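Local atomic coordinates of K Homology domain-containing protein (Pyrococcus horikoshii, PDB entry 2E3U), a protein that probably binds RNA through its KH domains, acting as an archaeal Dim2p-type factor in pre-ribosomal RNA processing. Residues 152-157 with 183-188. Sequence-based numbering, arbitrary orientation.
Sequences QIIEEM and TAIEKL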
ATOM      1  N   GLN A 152       7.405   5.832  11.271  1.00 17.89           N
ATOM      2  CA  GLN A 152       8.377   4.791  11.663  1.00 17.63           C
ATOM      3  C   GLN A 152       8.019   4.042  12.987  1.00 17.18           C
ATOM      4  O   GLN A 152       8.122   2.818  13.066  1.00 17.60           O
ATOM      5  CB  GLN A 152       9.749   5.444  11.768  1.00 17.60           C
ATOM      6  CG  GLN A 152      10.906   4.496  11.771  1.00 18.74           C
ATOM      7  CD  GLN A 152      12.265   5.199  11.675  1.00 19.60           C
ATOM      8  OE1 GLN A 152      13.284   4.584  11.985  1.00 24.46           O
ATOM      9  NE2 GLN A 152      12.284   6.477  11.229  1.00 21.49           N
ATOM     10  N   ILE A 153       7.575   4.766  14.015  1.00 15.86           N
ATOM     11  CA  ILE A 153       7.120   4.136  15.236  1.00 15.06           C
ATOM     12  C   ILE A 153       5.915   3.172  14.983  1.00 16.28           C
ATOM     13  O   ILE A 153       5.954   1.983  15.407  1.00 15.07           O
ATOM     14  CB  ILE A 153       6.783   5.175  16.318  1.00 15.35           C
ATOM     15  CG1 ILE A 153       8.082   5.940  16.718  1.00 14.17           C
ATOM     16  CG2 ILE A 153       6.042   4.464  17.513  1.00 12.83           C
ATOM     17  CD1 ILE A 153       7.896   7.182  17.548  1.00 13.75           C
ATOM     18  N   ILE A 154       4.894   3.665  14.254  1.00 15.63           N
ATOM     19  CA  ILE A 154       3.754   2.815  13.835  1.00 15.67           C
ATOM     20  C   ILE A 154       4.204   1.546  13.130  1.00 15.44           C
ATOM     21  O   ILE A 154       3.748   0.486  13.471  1.00 15.96           O
ATOM     22  CB  ILE A 154       2.692   3.552  12.953  1.00 15.74           C
ATOM     23  CG1 ILE A 154       2.190   4.805  13.664  1.00 14.96           C
ATOM     24  CG2 ILE A 154       1.494   2.628  12.640  1.00 14.45           C
ATOM     25  CD1 ILE A 154       1.350   5.682  12.800  1.00 16.14           C
ATOM     26  N   GLU A 155       5.105   1.643  12.160  1.00 15.96           N
ATOM     27  CA  GLU A 155       5.543   0.458  11.430  1.00 15.54           C
ATOM     28  C   GLU A 155       6.328  -0.543  12.300  1.00 16.77           C
ATOM     29  O   GLU A 155       6.104  -1.770  12.219  1.00 14.62           O
ATOM     30  CB  GLU A 155       6.417   0.865  10.226  1.00 16.84           C
ATOM     31  CG  GLU A 155       5.705   1.707   9.174  1.00 15.18           C
ATOM     32  CD  GLU A 155       6.541   1.860   7.946  1.00 19.62           C
ATOM     33  OE1 GLU A 155       7.747   2.142   8.098  1.00 23.12           O
ATOM     34  OE2 GLU A 155       6.016   1.694   6.818  1.00 19.81           O
ATOM     35  N   GLU A 156       7.266  -0.024  13.111  1.00 17.52           N
ATOM     36  CA  GLU A 156       8.123  -0.874  13.937  1.00 18.93           C
ATOM     37  C   GLU A 156       7.256  -1.671  14.897  1.00 19.50           C
ATOM     38  O   GLU A 156       7.398  -2.887  14.999  1.00 18.80           O
ATOM     39  CB  GLU A 156       9.141  -0.038  14.733  1.00 19.82           C
ATOM     40  CG  GLU A 156      10.070  -0.892  15.618  1.00 24.15           C
ATOM     41  CD  GLU A 156      10.925  -1.844  14.790  1.00 31.91           C
ATOM     42  OE1 GLU A 156      11.058  -3.038  15.159  1.00 34.77           O
ATOM     43  OE2 GLU A 156      11.450  -1.396  13.740  1.00 35.32           O
ATOM     44  N   MET A 157       6.330  -0.969  15.559  1.00 20.43           N
ATOM     45  CA  MET A 157       5.537  -1.546  16.643  1.00 22.27           C
ATOM     46  C   MET A 157       4.384  -2.416  16.190  1.00 20.89           C
ATOM     47  O   MET A 157       4.096  -3.417  16.828  1.00 20.98           O
ATOM     48  CB  MET A 157       5.102  -0.471  17.633  1.00 21.93           C
ATOM     49  CG  MET A 157       6.197  -0.299  18.734  1.00 24.99           C
ATOM     50  SD  MET A 157       5.613   0.800  19.974  1.00 28.38           S
ATOM     51  CE  MET A 157       7.041   1.215  20.972  1.00 27.03           C
ATOM     52  N   THR A 183      -5.644   1.091  13.724  1.00 21.27           N
ATOM     53  CA  THR A 183      -6.095   1.666  15.014  1.00 22.21           C
ATOM     54  C   THR A 183      -5.239   2.847  15.526  1.00 21.81           C
ATOM     55  O   THR A 183      -5.798   3.867  15.902  1.00 21.91           O
ATOM     56  CB  THR A 183      -6.201   0.589  16.099  1.00 21.62           C
ATOM     57  OG1 THR A 183      -7.030  -0.473  15.612  1.00 24.42           O
ATOM     58  CG2 THR A 183      -6.833   1.144  17.349  1.00 22.81           C
ATOM     59  N   ALA A 184      -3.904   2.714  15.502  1.00 22.18           N
ATOM     60  CA  ALA A 184      -2.987   3.803  15.871  1.00 22.27           C
ATOM     61  C   ALA A 184      -3.195   5.036  14.990  1.00 22.47           C
ATOM     62  O   ALA A 184      -3.265   6.155  15.481  1.00 22.37           O
ATOM     63  CB  ALA A 184      -1.558   3.333  15.758  1.00 22.77           C
ATOM     64  N   ILE A 185      -3.294   4.804  13.682  1.00 23.16           N
ATOM     65  CA  ILE A 185      -3.492   5.867  12.677  1.00 23.79           C
ATOM     66  C   ILE A 185      -4.819   6.621  12.911  1.00 24.97           C
ATOM     67  O   ILE A 185      -4.846   7.838  12.861  1.00 25.16           O
ATOM     68  CB  ILE A 185      -3.428   5.251  11.239  1.00 23.68           C
ATOM     69  CG1 ILE A 185      -1.985   4.899  10.866  1.00 23.07           C
ATOM     70  CG2 ILE A 185      -4.130   6.128  10.169  1.00 23.08           C
ATOM     71  CD1 ILE A 185      -1.902   3.977   9.608  1.00 22.10           C
ATOM     72  N   GLU A 186      -5.899   5.874  13.159  1.00 25.97           N
ATOM     73  CA  GLU A 186      -7.200   6.424  13.522  1.00 28.00           C
ATOM     74  C   GLU A 186      -7.133   7.326  14.771  1.00 28.18           C
ATOM     75  O   GLU A 186      -7.596   8.459  14.733  1.00 28.58           O
ATOM     76  CB  GLU A 186      -8.230   5.288  13.694  1.00 28.04           C
ATOM     77  CG  GLU A 186      -8.768   4.726  12.351  1.00 29.22           C
ATOM     78  CD  GLU A 186      -9.679   3.499  12.505  1.00 30.22           C
ATOM     79  OE1 GLU A 186      -9.656   2.817  13.568  1.00 34.95           O
ATOM     80  OE2 GLU A 186     -10.408   3.194  11.544  1.00 31.58           O
ATOM     81  N   LYS A 187      -6.543   6.830  15.860  1.00 28.39           N
ATOM     82  CA  LYS A 187      -6.223   7.645  17.034  1.00 28.39           C
ATOM     83  C   LYS A 187      -5.471   8.952  16.735  1.00 28.63           C
ATOM     84  O   LYS A 187      -5.849  10.015  17.201  1.00 29.03           O
ATOM     85  CB  LYS A 187      -5.439   6.817  18.053  1.00 28.28           C
ATOM     86  CG  LYS A 187      -6.297   5.819  18.767  1.00 27.42           C
ATOM     87  CD  LYS A 187      -5.460   4.777  19.430  1.00 27.09           C
ATOM     88  CE  LYS A 187      -6.360   3.653  19.906  1.00 27.63           C
ATOM     89  NZ  LYS A 187      -7.041   4.054  21.182  1.00 28.86           N
ATOM     90  N   LEU A 188      -4.399   8.856  15.965  1.00 29.62           N
ATOM     91  CA  LEU A 188      -3.584  10.014  15.603  1.00 29.30           C
ATOM     92  C   LEU A 188      -4.368  11.007  14.752  1.00 29.72           C
ATOM     93  O   LEU A 188      -4.209  12.208  14.929  1.00 29.89           O
ATOM     94  CB  LEU A 188      -2.326   9.576  14.869  1.00 28.13           C
ATOM     95  CG  LEU A 188      -1.253   8.856  15.673  1.00 28.71           C
ATOM     96  CD1 LEU A 188      -0.373   8.040  14.714  1.00 25.65           C
ATOM     97  CD2 LEU A 188      -0.427   9.817  16.542  1.00 27.69           C
TER
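Ile154 packs against Ala184, Ile185 and Leu188 of another helix, joining two helices of a type I KH domain. Membership in that fold is supported by the three-stranded antiparallel sheet of strands 118-123, 161-165 and 168-173, with helices 136-144, 149-158 and 175-189 completing the βααββα order. The segment axes approach to 10.9 Å at 154°, so the helices run roughly antiparallel; Ile154 and Ala184 have the nearest alpha carbons, at 7.1 Å.

All the contacts across the interface are apolar, no hydrogen bond crosses it, and only 139 Å² is buried. Both branches of Ile154 are used. CG1 lies anti to the carbonyl carbon (chi1 -55°), and with chi2 extended at 170° it carries CD1 outward to Ile185 and Leu188. The other branch, CG2, faces the small methyl of Ala184, with Ile154 CG2 and Ala184 CB 4.4 Å apart, a loose contact. Against Ile185 the two chains cross at about a right angle, Ile154 CD1 lying 3.9 Å from Ile185 CG1. Ala184, Ile185 and Leu188 occupy positions i, i+1 and i+4, which places them along one side of helix 175-189.

Neighbouring contacts link the two helices to the sheet and to other parts of the chain. Ile185 also rests on Val162, Val169 and Ile171 of the sheet, while Glu155, the next residue along helix 149-158, uses OE2 both for a salt bridge with Arg108 of helix 106-109 and to accept a hydrogen bond from Val162 N. Helix 194-203 touches both helices, through Ile153 on Tyr198 and Lys187 on Val197.

Leu188 meets Ile154 end-on: the terminal methyls Leu188 CD1 and Ile154 CD1 are 3.5 Å apart, tighter than usual van der Waals contact.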